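Local coordinates for trehalose-6-phosphate phosphatase related protein (Thermoplasma acidophilum, PDB 1U02) that removes the phosphate from trehalose 6-phosphate to release free trehalose, using magnesium, as a phosphatase of the HAD clan, at residues E21-A26 / I52-P57; T11-I16 / E214-L219; S48-S53 / I63-A68. All coordinates share one frame; numbering follows the deposited sequence.

Interaction 1 of 3, residues E21-A26 / I52-P57; sequences ESYADA and ISRFLP. With NA (sodium ion), chain C.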
loop_
_atom_site.group_PDB
_atom_site.type_symbol
_atom_site.label_atom_id
_atom_site.label_comp_id
_atom_site.label_asym_id
_atom_site.label_seq_id
_atom_site.Cartn_x
_atom_site.Cartn_y
_atom_site.Cartn_z
ATOM N N GLU A 21 8.451 11.015 -2.259
ATOM C CA GLU A 21 8.821 11.857 -1.121
ATOM C C GLU A 21 8.095 11.525 0.187
ATOM O O GLU A 21 8.349 12.152 1.210
ATOM C CB GLU A 21 8.538 13.328 -1.461
ATOM C CG GLU A 21 9.240 13.855 -2.713
ATOM C CD GLU A 21 8.891 15.308 -3.001
ATOM O OE1 GLU A 21 8.252 15.944 -2.137
ATOM O OE2 GLU A 21 9.255 15.822 -4.082
ATOM N N SER A 22 7.209 10.539 0.157
ATOM C CA SER A 22 6.411 10.197 1.334
ATOM C C SER A 22 7.086 9.549 2.544
ATOM O O SER A 22 6.603 8.541 3.072
ATOM C CB SER A 22 5.216 9.346 0.903
ATOM O OG SER A 22 4.417 10.066 -0.021
ATOM N N TYR A 23 8.194 10.133 2.987
ATOM C CA TYR A 23 8.896 9.633 4.164
ATOM C C TYR A 23 8.115 10.062 5.401
ATOM O O TYR A 23 7.512 11.131 5.414
ATOM C CB TYR A 23 10.304 10.211 4.217
ATOM C CG TYR A 23 11.237 9.550 3.241
ATOM C CD1 TYR A 23 12.237 8.693 3.687
ATOM C CD2 TYR A 23 11.111 9.766 1.869
ATOM C CE1 TYR A 23 13.096 8.066 2.790
ATOM C CE2 TYR A 23 11.965 9.143 0.964
ATOM C CZ TYR A 23 12.954 8.297 1.436
ATOM O OH TYR A 23 13.823 7.693 0.555
ATOM N N ALA A 24 8.128 9.228 6.436
ATOM C CA ALA A 24 7.410 9.536 7.665
ATOM C C ALA A 24 8.117 10.654 8.430
ATOM O O ALA A 24 9.346 10.636 8.567
ATOM C CB ALA A 24 7.324 8.292 8.541
ATOM N N ASP A 25 7.355 11.630 8.914
ATOM C CA ASP A 25 7.947 12.719 9.692
ATOM C C ASP A 25 8.121 12.246 11.131
ATOM O O ASP A 25 7.623 11.181 11.500
ATOM C CB ASP A 25 7.081 13.994 9.646
ATOM C CG ASP A 25 5.652 13.770 10.117
ATOM O OD1 ASP A 25 5.411 12.865 10.944
ATOM O OD2 ASP A 25 4.760 14.525 9.671
ATOM N N ALA A 26 8.840 13.028 11.935
ATOM C CA ALA A 26 9.094 12.682 13.332
ATOM C C ALA A 26 7.825 12.323 14.096
ATOM O O ALA A 26 7.833 11.417 14.930
ATOM C CB ALA A 26 9.817 13.836 14.032
ATOM N N ILE A 52 8.824 1.068 2.156
ATOM C CA ILE A 52 8.364 1.257 3.524
ATOM C C ILE A 52 9.533 1.254 4.500
ATOM O O ILE A 52 9.536 2.020 5.465
ATOM C CB ILE A 52 7.353 0.172 3.934
ATOM C CG1 ILE A 52 6.157 0.202 2.983
ATOM C CG2 ILE A 52 6.856 0.431 5.362
ATOM C CD1 ILE A 52 5.378 1.516 3.021
ATOM N N SER A 53 10.525 0.402 4.239
ATOM C CA SER A 53 11.700 0.302 5.100
ATOM C C SER A 53 12.456 1.623 5.203
ATOM O O SER A 53 12.974 1.958 6.266
ATOM C CB SER A 53 12.637 -0.809 4.609
ATOM O OG SER A 53 12.045 -2.085 4.824
ATOM N N ARG A 54 12.532 2.379 4.110
ATOM C CA ARG A 54 13.214 3.661 4.199
ATOM C C ARG A 54 12.247 4.769 4.628
ATOM O O ARG A 54 12.650 5.702 5.324
ATOM C CB ARG A 54 13.919 4.025 2.884
ATOM C CG ARG A 54 13.057 4.182 1.653
ATOM C CD ARG A 54 13.954 4.558 0.463
ATOM N NE ARG A 54 13.202 4.813 -0.763
ATOM C CZ ARG A 54 12.995 3.912 -1.720
ATOM N NH1 ARG A 54 13.485 2.685 -1.602
ATOM N NH2 ARG A 54 12.299 4.243 -2.799
ATOM N N PHE A 55 10.979 4.666 4.231
ATOM C CA PHE A 55 9.986 5.673 4.625
ATOM C C PHE A 55 9.742 5.647 6.128
ATOM O O PHE A 55 9.643 6.688 6.771
ATOM C CB PHE A 55 8.620 5.423 3.971
ATOM C CG PHE A 55 8.540 5.792 2.513
ATOM C CD1 PHE A 55 9.405 6.730 1.947
ATOM C CD2 PHE A 55 7.541 5.234 1.716
ATOM C CE1 PHE A 55 9.268 7.109 0.602
ATOM C CE2 PHE A 55 7.394 5.604 0.378
ATOM C CZ PHE A 55 8.258 6.542 -0.181
ATOM N N LEU A 56 9.629 4.437 6.668
ATOM C CA LEU A 56 9.333 4.210 8.081
ATOM C C LEU A 56 10.330 3.193 8.643
ATOM O O LEU A 56 9.973 2.037 8.874
ATOM C CB LEU A 56 7.915 3.643 8.187
ATOM C CG LEU A 56 7.187 3.536 9.519
ATOM C CD1 LEU A 56 6.799 4.936 9.977
ATOM C CD2 LEU A 56 5.930 2.672 9.353
ATOM N N PRO A 57 11.574 3.618 8.909
ATOM C CA PRO A 57 12.605 2.710 9.434
ATOM C C PRO A 57 12.440 2.244 10.879
ATOM O O PRO A 57 13.328 2.436 11.714
ATOM C CB PRO A 57 13.898 3.492 9.202
ATOM C CG PRO A 57 13.473 4.912 9.428
ATOM C CD PRO A 57 12.080 5.001 8.798
HETATM NA NA NA C . 1.788 9.360 -0.192
HETATM O O HOH W 1 11.264 8.691 7.744
HETATM O O HOH W 2 1.046 9.973 -2.533
#

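Interaction 2 of 3, residues T11-I16 / E214-L219; sequences TLVPII and EMRKIL. With NA (sodium ion), chain C.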
loop_
_atom_site.group_PDB
_atom_site.type_symbol
_atom_site.label_atom_id
_atom_site.label_comp_id
_atom_site.label_asym_id
_atom_site.label_seq_id
_atom_site.Cartn_x
_atom_site.Cartn_y
_atom_site.Cartn_z
ATOM N N THR A 11 -3.441 7.129 4.504
ATOM C CA THR A 11 -3.914 6.671 5.804
ATOM C C THR A 11 -3.042 7.216 6.939
ATOM O O THR A 11 -3.553 7.823 7.883
ATOM C CB THR A 11 -3.961 5.129 5.844
ATOM O OG1 THR A 11 -4.891 4.667 4.853
ATOM C CG2 THR A 11 -4.407 4.635 7.218
ATOM N N LEU A 12 -1.733 7.002 6.845
ATOM C CA LEU A 12 -0.802 7.501 7.853
ATOM C C LEU A 12 -0.103 8.761 7.345
ATOM O O LEU A 12 0.365 9.587 8.126
ATOM C CB LEU A 12 0.241 6.433 8.203
ATOM C CG LEU A 12 -0.320 5.125 8.778
ATOM C CD1 LEU A 12 0.825 4.175 9.126
ATOM C CD2 LEU A 12 -1.157 5.425 10.021
ATOM N N VAL A 13 -0.020 8.887 6.027
ATOM C CA VAL A 13 0.591 10.053 5.395
ATOM C C VAL A 13 -0.385 10.496 4.313
ATOM O O VAL A 13 -1.208 9.704 3.852
ATOM C CB VAL A 13 1.963 9.719 4.745
ATOM C CG1 VAL A 13 2.958 9.301 5.816
ATOM C CG2 VAL A 13 1.800 8.612 3.708
ATOM N N PRO A 14 -0.324 11.769 3.903
ATOM C CA PRO A 14 -1.241 12.240 2.867
ATOM C C PRO A 14 -0.830 11.774 1.473
ATOM O O PRO A 14 0.321 11.398 1.239
ATOM C CB PRO A 14 -1.155 13.757 3.001
ATOM C CG PRO A 14 0.288 13.965 3.352
ATOM C CD PRO A 14 0.544 12.864 4.378
ATOM N N ILE A 15 -1.787 11.793 0.556
ATOM C CA ILE A 15 -1.525 11.434 -0.827
ATOM C C ILE A 15 -0.936 12.707 -1.408
ATOM O O ILE A 15 -1.502 13.784 -1.227
ATOM C CB ILE A 15 -2.831 11.104 -1.573
ATOM C CG1 ILE A 15 -3.494 9.878 -0.943
ATOM C CG2 ILE A 15 -2.542 10.841 -3.049
ATOM C CD1 ILE A 15 -2.660 8.619 -1.075
ATOM N N ILE A 16 0.207 12.602 -2.077
ATOM C CA ILE A 16 0.834 13.778 -2.671
ATOM C C ILE A 16 1.183 13.531 -4.138
ATOM O O ILE A 16 1.166 12.388 -4.607
ATOM C CB ILE A 16 2.111 14.188 -1.902
ATOM C CG1 ILE A 16 3.073 13.003 -1.806
ATOM C CG2 ILE A 16 1.740 14.685 -0.499
ATOM C CD1 ILE A 16 4.372 13.342 -1.115
ATOM N N GLU A 214 -6.425 12.934 11.486
ATOM C CA GLU A 214 -7.361 12.390 12.470
ATOM C C GLU A 214 -6.988 10.932 12.754
ATOM O O GLU A 214 -7.073 10.464 13.893
ATOM C CB GLU A 214 -8.799 12.467 11.947
ATOM C CG GLU A 214 -9.854 12.403 13.048
ATOM C CD GLU A 214 -11.282 12.360 12.510
ATOM O OE1 GLU A 214 -11.557 13.010 11.478
ATOM O OE2 GLU A 214 -12.133 11.687 13.133
HETATM N N MSE A 215 -6.574 10.216 11.713
HETATM C CA MSE A 215 -6.177 8.825 11.871
HETATM C C MSE A 215 -5.029 8.732 12.879
HETATM O O MSE A 215 -5.026 7.866 13.753
HETATM C CB MSE A 215 -5.728 8.244 10.529
HETATM C CG MSE A 215 -5.346 6.776 10.573
HETATM SE SE MSE A 215 -6.854 5.595 10.959
HETATM C CE MSE A 215 -6.243 4.904 12.636
ATOM N N ARG A 216 -4.055 9.625 12.752
ATOM C CA ARG A 216 -2.918 9.628 13.665
ATOM C C ARG A 216 -3.381 9.908 15.092
ATOM O O ARG A 216 -2.846 9.356 16.054
ATOM C CB ARG A 216 -1.904 10.690 13.255
ATOM C CG ARG A 216 -1.154 10.371 11.977
ATOM C CD ARG A 216 -0.013 11.347 11.765
ATOM N NE ARG A 216 0.711 11.087 10.526
ATOM C CZ ARG A 216 1.782 11.771 10.138
ATOM N NH1 ARG A 216 2.244 12.752 10.897
ATOM N NH2 ARG A 216 2.391 11.476 8.994
ATOM N N LYS A 217 -4.384 10.773 15.215
ATOM C CA LYS A 217 -4.917 11.150 16.516
ATOM C C LYS A 217 -5.559 9.951 17.201
ATOM O O LYS A 217 -5.440 9.785 18.412
ATOM C CB LYS A 217 -5.942 12.273 16.351
ATOM C CG LYS A 217 -6.280 12.992 17.639
ATOM C CD LYS A 217 -7.199 14.178 17.382
ATOM C CE LYS A 217 -7.405 14.992 18.648
ATOM N NZ LYS A 217 -8.260 16.185 18.410
ATOM N N ILE A 218 -6.241 9.118 16.423
ATOM C CA ILE A 218 -6.882 7.928 16.969
ATOM C C ILE A 218 -5.811 6.957 17.471
ATOM O O ILE A 218 -5.949 6.369 18.550
ATOM C CB ILE A 218 -7.761 7.232 15.905
ATOM C CG1 ILE A 218 -9.058 8.022 15.711
ATOM C CG2 ILE A 218 -8.067 5.799 16.320
ATOM C CD1 ILE A 218 -9.930 8.087 16.955
ATOM N N LEU A 219 -4.742 6.802 16.692
ATOM C CA LEU A 219 -3.648 5.914 17.073
ATOM C C LEU A 219 -2.969 6.466 18.327
ATOM O O LEU A 219 -2.573 5.715 19.221
ATOM C CB LEU A 219 -2.628 5.800 15.931
ATOM C CG LEU A 219 -3.120 5.195 14.611
ATOM C CD1 LEU A 219 -1.968 5.142 13.610
ATOM C CD2 LEU A 219 -3.664 3.798 14.857
HETATM NA NA NA C . 1.788 9.360 -0.192
HETATM O O HOH W 2 1.046 9.973 -2.533
#

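Interaction 3 of 3, residues S48-S53 / I63-A68; sequences SPEEIS and ICYHGA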
loop_
_atom_site.group_PDB
_atom_site.type_symbol
_atom_site.label_atom_id
_atom_site.label_comp_id
_atom_site.label_asym_id
_atom_site.label_seq_id
_atom_site.Cartn_x
_atom_site.Cartn_y
_atom_site.Cartn_z
ATOM N N SER A 48 6.599 -1.315 -1.937
ATOM C CA SER A 48 7.539 -2.416 -1.770
ATOM C C SER A 48 8.138 -2.352 -0.365
ATOM O O SER A 48 8.016 -1.345 0.331
ATOM C CB SER A 48 8.677 -2.288 -2.781
ATOM O OG SER A 48 9.392 -1.077 -2.556
ATOM N N PRO A 49 8.802 -3.436 0.065
ATOM C CA PRO A 49 9.421 -3.464 1.393
ATOM C C PRO A 49 10.568 -2.455 1.434
ATOM O O PRO A 49 10.843 -1.854 2.471
ATOM C CB PRO A 49 9.935 -4.899 1.521
ATOM C CG PRO A 49 9.103 -5.674 0.558
ATOM C CD PRO A 49 8.929 -4.740 -0.606
ATOM N N GLU A 50 11.243 -2.278 0.301
ATOM C CA GLU A 50 12.352 -1.335 0.247
ATOM C C GLU A 50 11.831 0.082 0.496
ATOM O O GLU A 50 12.495 0.882 1.152
ATOM C CB GLU A 50 13.069 -1.394 -1.112
ATOM C CG GLU A 50 13.807 -2.695 -1.403
ATOM C CD GLU A 50 12.873 -3.882 -1.559
ATOM O OE1 GLU A 50 11.895 -3.770 -2.325
ATOM O OE2 GLU A 50 13.118 -4.930 -0.920
ATOM N N GLU A 51 10.647 0.393 -0.031
ATOM C CA GLU A 51 10.059 1.717 0.160
ATOM C C GLU A 51 9.633 1.963 1.604
ATOM O O GLU A 51 10.030 2.952 2.216
ATOM C CB GLU A 51 8.848 1.914 -0.759
ATOM C CG GLU A 51 9.208 2.216 -2.200
ATOM C CD GLU A 51 7.991 2.257 -3.108
ATOM O OE1 GLU A 51 7.347 1.201 -3.272
ATOM O OE2 GLU A 51 7.677 3.343 -3.652
ATOM N N ILE A 52 8.824 1.068 2.156
ATOM C CA ILE A 52 8.364 1.257 3.524
ATOM C C ILE A 52 9.533 1.254 4.500
ATOM O O ILE A 52 9.536 2.020 5.465
ATOM C CB ILE A 52 7.353 0.172 3.934
ATOM C CG1 ILE A 52 6.157 0.202 2.983
ATOM C CG2 ILE A 52 6.856 0.431 5.362
ATOM C CD1 ILE A 52 5.378 1.516 3.021
ATOM N N SER A 53 10.525 0.402 4.239
ATOM C CA SER A 53 11.700 0.302 5.100
ATOM C C SER A 53 12.456 1.623 5.203
ATOM O O SER A 53 12.974 1.958 6.266
ATOM C CB SER A 53 12.637 -0.809 4.609
ATOM O OG SER A 53 12.045 -2.085 4.824
ATOM N N ILE A 63 3.068 -6.032 5.069
ATOM C CA ILE A 63 2.496 -6.808 3.986
ATOM C C ILE A 63 2.601 -5.818 2.827
ATOM O O ILE A 63 1.910 -4.801 2.818
ATOM C CB ILE A 63 1.009 -7.162 4.260
ATOM C CG1 ILE A 63 0.916 -8.117 5.455
ATOM C CG2 ILE A 63 0.386 -7.817 3.032
ATOM C CD1 ILE A 63 -0.508 -8.400 5.914
ATOM N N CYS A 64 3.486 -6.102 1.873
ATOM C CA CYS A 64 3.702 -5.206 0.734
ATOM C C CYS A 64 3.148 -5.724 -0.586
ATOM O O CYS A 64 2.753 -6.885 -0.687
ATOM C CB CYS A 64 5.199 -4.926 0.587
ATOM S SG CYS A 64 5.925 -4.173 2.071
ATOM N N TYR A 65 3.123 -4.851 -1.594
ATOM C CA TYR A 65 2.607 -5.205 -2.919
ATOM C C TYR A 65 1.202 -5.801 -2.802
ATOM O O TYR A 65 0.854 -6.742 -3.522
ATOM C CB TYR A 65 3.519 -6.232 -3.603
ATOM C CG TYR A 65 4.938 -5.783 -3.881
ATOM C CD1 TYR A 65 5.203 -4.747 -4.777
ATOM C CD2 TYR A 65 6.021 -6.437 -3.294
ATOM C CE1 TYR A 65 6.510 -4.374 -5.086
ATOM C CE2 TYR A 65 7.337 -6.074 -3.596
ATOM C CZ TYR A 65 7.572 -5.045 -4.496
ATOM O OH TYR A 65 8.862 -4.716 -4.828
ATOM N N HIS A 66 0.402 -5.257 -1.890
ATOM C CA HIS A 66 -0.961 -5.739 -1.684
ATOM C C HIS A 66 -0.995 -7.221 -1.305
ATOM O O HIS A 66 -2.017 -7.891 -1.477
ATOM C CB HIS A 66 -1.805 -5.502 -2.945
ATOM C CG HIS A 66 -2.125 -4.059 -3.196
ATOM N ND1 HIS A 66 -3.123 -3.391 -2.525
ATOM C CD2 HIS A 66 -1.556 -3.152 -4.027
ATOM C CE1 HIS A 66 -3.159 -2.132 -2.931
ATOM N NE2 HIS A 66 -2.218 -1.962 -3.842
ATOM N N GLY A 67 0.127 -7.723 -0.790
ATOM C CA GLY A 67 0.192 -9.116 -0.378
ATOM C C GLY A 67 1.180 -10.024 -1.095
ATOM O O GLY A 67 1.408 -11.144 -0.644
ATOM N N ALA A 68 1.784 -9.563 -2.189
ATOM C CA ALA A 68 2.729 -10.402 -2.929
ATOM C C ALA A 68 3.998 -10.727 -2.144
ATOM O O ALA A 68 4.620 -11.768 -2.356
ATOM C CB ALA A 68 3.098 -9.737 -4.253
HETATM O O HOH W 3 10.857 -5.822 -3.463
#

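Interaction 1 of 3, residues E21-A26 / I52-P57
Y23 and F55 both carry CG beside the backbone N and anti to the carbonyl carbon (chi1 near -75° in each), which brings their rings together nearly at right angles. The pair is a T-shaped stack: the CD1–CE1 edge of F55 stands over one face of Y23, with ring planes at 79° and centroids 4.8 Å apart. The F55 ring offers one of its own faces to the backbone of the loop, where S22 O lies 3.4 Å from F55 CG, displaced toward the rim. That same carbonyl accepts a hydrogen bond from the hydroxyl of Y8, probably a substrate-binding residue. R54 leaves the helix with CG between N and the carbonyl carbon and then runs extended, so that its CD comes within 3.1 Å of Y23 OH; the guanidinium plane is oblique to the tyrosine ring.

Beside the ring pair the two backbones join directly. A24 N donates to F55 O at 3.0 Å, nearly straight at 165°, and one water donates to both A24 O and F55 O. F55 O, in the last turn of helix 49-55, is therefore taken up by the loop and by water. Beside this bond A24 CB packs on L56 CD1 at 3.7 Å, and both side chains rest on L29 of helix 26-38. S22 OG turns to the sodium ion, which D9 and P14 also bind. One direct backbone bond and a water bridge thus let the sodium-binding loop satisfy the carbonyl at the helix end, while the rings and the A24–L56 pair supply apolar contact next to the active site.

Interaction 2 of 3, residues T11-I16 / E214-L219
R216 reaches from helix 212-229 edge-on to the carbonyl of L12, in the loop after the first strand of this HAD-type fold, just past the DxDx(T/V) sequence that ends at T11. The arginine chain is extended from CG to NE, presenting the side of the guanidinium group, and NE and NH2 both donate to L12 O, each at 2.9 Å. The oxygen lies only 8° out of the guanidinium plane, though both bonds are bent, with N-H...O angles of 146° and 141°, because two donors converge on one atom. V13 CG1 meets the same edge, 3.9 Å from R216 NH2, while NH1 forms a salt bridge with D25. A leucine here would lose both donors to L12 O and would probably leave that carbonyl and the D25 carboxylate without their charged partner.

Next to this grip, L12 and L219 cross at about a right angle, with CD2 of L12 3.7 Å from CD1 of L219. T11 and M215, a selenomethionine, lie side by side and point the same way; the M215 chain bends at chi2 and chi3, carrying its selenium end away from the loop toward I196 and V198. T11 OG1 faces the metal site instead and is hydrogen-bonded to D7, the probable nucleophile. Against the helix, the buried T11 O has no hydrogen-bonding partner and rests 3.4 Å from M215 CG.

Interaction 3 of 3, residues S48-S53 / I63-A68
C64, the last residue of strand 61-64, points its side chain at the N-terminal turn of helix 49-55. With SG beside its backbone N (chi1 -59°), the sulfur lies against P49, 3.6 Å from N and 3.8 Å from CG of that proline, and I52 CG1 borders it more distantly. Y65 follows with backbone angles of 53° and 38°, a left-handed conformation that redirects the chain. Its ring comes up beside the start of the helix: S48 CA makes a CH-pi contact over one face, 4.0 Å from the centroid of the Y65 ring, and S48 CB approaches Y65 OH to 3.2 Å. P49 CD meets Y65 CE2 at 3.6 Å, the two side chains crossing at about a right angle. Farther out, a water lying at the edge of the ring joins Y65 OH (2.7 Å) to E50 OE1, to which it donates. The chain then keeps turning through G67, whose N bonds back to C64 O and whose backbone angles favour glycine.

S48, which lies over the tyrosine face, is itself fixed by a capping box with E51: S48 OG accepts from E51 N, and S48 N donates to E51 OE1 at 2.9 Å. E51 also forms salt bridges with K111 and R47. This is the helix-to-strand packing of the beta-alpha-beta unit 40-44, 49-55, 61-64. Between the two segments the direct touch is apolar, made by sulfur, proline and an aromatic face, and polar linkage comes through water; the helix start is held by its own cap, with C64 and Y65 supplying an apolar surface against it.

From the N terminus, the loop after strand 3-7 supplies first T11-I16 and then E21-A26. Interaction 2 closes the longest loop, bringing helix 212-229 back to the loop that follows the first strand, and encloses both other contacts. Within it, interaction 1 ties the later part of the loop to the end of helix 49-55, and interaction 3 ties the start of that helix to the end of strand 61-64. These two share I52 and S53, so interaction 3 begins where interaction 1 ends. Interactions 1 and 2 also meet directly, through the D25–R216 salt bridge, the I16 side chain packed on S22, and the shared sodium ion. Interactions 2 and 3 do not touch.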